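Local coordinates for polysaccharide deacetylase-like protein (Bacillus anthracis, PDB 4V33) that probably removes acetyl groups from polysaccharides as a zinc-dependent hydrolase, and belongs to a pair of proteins required for osmotic stability and cell shape, at residues Y149-D154 with D162-P167. Residues are numbered along the deposited sequence; the frame is centred on the assembly and turned at random.
Sequences YHAIDD and DLFVSP. With ACT (acetate ion), chain C.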
ATOM      1  N   TYR A 149     -14.311   2.653  -3.070  1.00 13.30           N
ATOM      2  CA  TYR A 149     -15.515   3.471  -2.968  1.00 11.56           C
ATOM      3  C   TYR A 149     -15.943   3.963  -4.338  1.00 13.05           C
ATOM      4  O   TYR A 149     -15.151   3.957  -5.287  1.00 13.53           O
ATOM      5  CB  TYR A 149     -15.244   4.691  -2.098  1.00 12.78           C
ATOM      6  CG  TYR A 149     -15.028   4.397  -0.635  1.00 11.57           C
ATOM      7  CD1 TYR A 149     -16.114   4.312   0.238  1.00 12.87           C
ATOM      8  CD2 TYR A 149     -13.756   4.229  -0.113  1.00 13.28           C
ATOM      9  CE1 TYR A 149     -15.942   4.062   1.573  1.00 12.64           C
ATOM     10  CE2 TYR A 149     -13.567   3.970   1.235  1.00 13.41           C
ATOM     11  CZ  TYR A 149     -14.658   3.897   2.076  1.00 12.92           C
ATOM     12  OH  TYR A 149     -14.456   3.645   3.409  1.00 14.43           O
ATOM     13  N   HIS A 150     -17.205   4.373  -4.449  1.00 13.38           N
ATOM     14  CA  HIS A 150     -17.709   5.032  -5.643  1.00 14.07           C
ATOM     15  C   HIS A 150     -18.266   6.408  -5.292  1.00 16.29           C
ATOM     16  O   HIS A 150     -17.508   7.374  -5.219  1.00 17.65           O
ATOM     17  CB  HIS A 150     -18.745   4.157  -6.344  1.00 16.57           C
ATOM     18  CG  HIS A 150     -18.135   3.022  -7.101  1.00 18.19           C
ATOM     19  ND1 HIS A 150     -17.662   1.883  -6.484  1.00 22.77           N
ATOM     20  CD2 HIS A 150     -17.877   2.873  -8.422  1.00 23.03           C
ATOM     21  CE1 HIS A 150     -17.165   1.066  -7.400  1.00 20.62           C
ATOM     22  NE2 HIS A 150     -17.271   1.648  -8.580  1.00 24.09           N
ATOM     23  N   ALA A 151     -19.573   6.502  -5.064  1.00 15.41           N
ATOM     24  CA  ALA A 151     -20.190   7.775  -4.704  1.00 15.96           C
ATOM     25  C   ALA A 151     -20.103   7.996  -3.197  1.00 16.54           C
ATOM     26  O   ALA A 151     -20.305   7.066  -2.415  1.00 15.70           O
ATOM     27  CB  ALA A 151     -21.639   7.801  -5.151  1.00 16.71           C
ATOM     28  N   ILE A 152     -19.758   9.217  -2.798  1.00 14.92           N
ATOM     29  CA  ILE A 152     -19.848   9.633  -1.397  1.00 14.61           C
ATOM     30  C   ILE A 152     -20.912  10.716  -1.336  1.00 15.85           C
ATOM     31  O   ILE A 152     -20.648  11.893  -1.571  1.00 16.75           O
ATOM     32  CB  ILE A 152     -18.511  10.154  -0.853  1.00 14.00           C
ATOM     33  CG1 ILE A 152     -17.401   9.116  -1.073  1.00 16.25           C
ATOM     34  CG2 ILE A 152     -18.647  10.489   0.634  1.00 15.52           C
ATOM     35  CD1 ILE A 152     -17.615   7.797  -0.330  1.00 15.82           C
ATOM     36  N   ASP A 153     -22.144  10.310  -1.064  1.00 16.34           N
ATOM     37  CA  ASP A 153     -23.258  11.249  -1.089  1.00 17.72           C
ATOM     38  C   ASP A 153     -24.418  10.609  -0.363  1.00 23.27           C
ATOM     39  O   ASP A 153     -24.436   9.384  -0.202  1.00 20.48           O
ATOM     40  CB  ASP A 153     -23.671  11.566  -2.536  1.00 18.87           C
ATOM     41  CG  ASP A 153     -24.339  12.919  -2.673  1.00 32.04           C
ATOM     42  OD1 ASP A 153     -24.703  13.521  -1.641  1.00 27.86           O
ATOM     43  OD2 ASP A 153     -24.506  13.383  -3.823  1.00 32.44           O
ATOM     44  N   ASP A 154     -25.366  11.438   0.078  1.00 26.16           N
ATOM     45  CA  ASP A 154     -26.613  10.957   0.668  1.00 24.86           C
ATOM     46  C   ASP A 154     -27.505  10.516  -0.472  1.00 30.50           C
ATOM     47  O   ASP A 154     -27.837  11.311  -1.352  1.00 38.58           O
ATOM     48  CB  ASP A 154     -27.316  12.052   1.490  1.00 21.39           C
ATOM     49  CG  ASP A 154     -26.440  12.600   2.610  1.00 28.29           C
ATOM     50  OD1 ASP A 154     -25.962  11.804   3.444  1.00 23.29           O
ATOM     51  OD2 ASP A 154     -26.219  13.828   2.649  1.00 35.83           O
ATOM     52  N   ASP A 162     -26.332   0.802  -4.002  1.00 19.54           N
ATOM     53  CA  ASP A 162     -25.197   0.119  -3.385  1.00 18.81           C
ATOM     54  C   ASP A 162     -23.886   0.898  -3.504  1.00 16.84           C
ATOM     55  O   ASP A 162     -22.995   0.774  -2.664  1.00 17.81           O
ATOM     56  CB  ASP A 162     -25.038  -1.284  -3.982  1.00 25.02           C
ATOM     57  CG  ASP A 162     -23.788  -1.981  -3.494  1.00 24.22           C
ATOM     58  OD1 ASP A 162     -23.724  -2.345  -2.301  1.00 23.07           O
ATOM     59  OD2 ASP A 162     -22.852  -2.162  -4.301  1.00 26.86           O
ATOM     60  N   LEU A 163     -23.784   1.711  -4.554  1.00 19.88           N
ATOM     61  CA  LEU A 163     -22.558   2.450  -4.829  1.00 18.30           C
ATOM     62  C   LEU A 163     -22.479   3.788  -4.101  1.00 20.17           C
ATOM     63  O   LEU A 163     -21.529   4.544  -4.307  1.00 18.25           O
ATOM     64  CB  LEU A 163     -22.407   2.673  -6.333  1.00 19.64           C
ATOM     65  CG  LEU A 163     -22.295   1.392  -7.159  1.00 19.19           C
ATOM     66  CD1 LEU A 163     -22.148   1.736  -8.639  1.00 24.62           C
ATOM     67  CD2 LEU A 163     -21.135   0.548  -6.692  1.00 22.21           C
ATOM     68  N   PHE A 164     -23.469   4.085  -3.257  1.00 16.92           N
ATOM     69  CA  PHE A 164     -23.455   5.303  -2.446  1.00 16.61           C
ATOM     70  C   PHE A 164     -23.106   5.028  -0.994  1.00 18.31           C
ATOM     71  O   PHE A 164     -23.808   4.278  -0.324  1.00 17.34           O
ATOM     72  CB  PHE A 164     -24.821   5.983  -2.462  1.00 17.40           C
ATOM     73  CG  PHE A 164     -25.141   6.678  -3.754  1.00 21.16           C
ATOM     74  CD1 PHE A 164     -25.483   5.949  -4.873  1.00 21.35           C
ATOM     75  CD2 PHE A 164     -25.100   8.062  -3.839  1.00 26.36           C
ATOM     76  CE1 PHE A 164     -25.782   6.591  -6.075  1.00 30.02           C
ATOM     77  CE2 PHE A 164     -25.398   8.708  -5.036  1.00 32.66           C
ATOM     78  CZ  PHE A 164     -25.736   7.969  -6.146  1.00 29.43           C
ATOM     79  N   VAL A 165     -22.046   5.656  -0.505  1.00 14.10           N
ATOM     80  CA  VAL A 165     -21.754   5.677   0.932  1.00 13.48           C
ATOM     81  C   VAL A 165     -21.980   7.110   1.413  1.00 15.61           C
ATOM     82  O   VAL A 165     -21.477   8.053   0.819  1.00 16.33           O
ATOM     83  CB  VAL A 165     -20.312   5.199   1.214  1.00 14.91           C
ATOM     84  CG1 VAL A 165     -19.893   5.476   2.664  1.00 14.93           C
ATOM     85  CG2 VAL A 165     -20.180   3.716   0.887  1.00 15.05           C
ATOM     86  N   SER A 166     -22.783   7.295   2.456  1.00 16.71           N
ATOM     87  CA  SER A 166     -23.083   8.655   2.902  1.00 16.17           C
ATOM     88  C   SER A 166     -21.835   9.334   3.440  1.00 14.47           C
ATOM     89  O   SER A 166     -20.944   8.664   3.942  1.00 15.63           O
ATOM     90  CB  SER A 166     -24.159   8.643   3.983  1.00 16.94           C
ATOM     91  OG  SER A 166     -23.687   7.993   5.158  1.00 16.81           O
ATOM     92  N   PRO A 167     -21.768  10.668   3.339  1.00 15.16           N
ATOM     93  CA  PRO A 167     -20.618  11.369   3.922  1.00 17.55           C
ATOM     94  C   PRO A 167     -20.446  11.058   5.415  1.00 15.74           C
ATOM     95  O   PRO A 167     -19.307  10.938   5.869  1.00 15.97           O
ATOM     96  CB  PRO A 167     -20.961  12.841   3.688  1.00 19.89           C
ATOM     97  CG  PRO A 167     -21.749  12.811   2.396  1.00 21.06           C
ATOM     98  CD  PRO A 167     -22.585  11.554   2.487  1.00 17.22           C
TER
HETATM   99  C   ACT C1361     -15.594   0.039 -11.546  1.00 30.96           C
HETATM  100  O   ACT C1361     -15.616   1.100 -10.866  1.00 23.62           O
HETATM  101  OXT ACT C1361     -16.397  -0.068 -12.511  1.00 26.72           O
HETATM  102  CH3 ACT C1361     -14.643  -1.065 -11.219  1.00 28.80           C
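A151 and F164 pair as neighbours in a short two-stranded parallel sheet in the deacetylase domain, with the H150 end of the contact near the zinc. A151 uses both backbone polar atoms across the contact: its N gives a hydrogen bond to L163 O (2.9 Å) at the end of a 3-10 turn, while its O receives V165 N from the strand at 2.9 Å in an almost straight bond (177°). A third bond, from D153 N to V165 O, is bent and weak, and the same carbonyl also receives a CA-H...O contact from I152.

Packing is tight on the face of I152 and V165, whose side chains run alongside each other, I152 CD1 lying 4.1 Å from V165 CB. V165 CG2 meets the edge of the Y149 ring, and F170 of helix 167-179 covers both aliphatic residues. On the other face, the methyl of A151 sits over the F164 ring, 3.8 Å from its centroid, as a CH-pi contact.

Toward D154 the contact slackens: D154, exposed to solvent, merely lays OD1 beside P167 CD (3.5 Å), while S166 OG caps the following helix through N169 N.

At the zinc end, CD2 of L163 lies over one face of the H150 imidazole, 4.0 Å from its centroid. With CG anti to the carbonyl carbon (chi1 -76°), the ring projects near the metal held by D206, H264 and H268, and H150 NE2 donates to an oxygen of an acetate, probably from the crystallisation liquor, at 2.9 Å. The backbone bonds beside it and the L163 methyl over its face probably help to position the H150 imidazole, whose N-H can grip a carboxylate, consistent with a place in the substrate pocket.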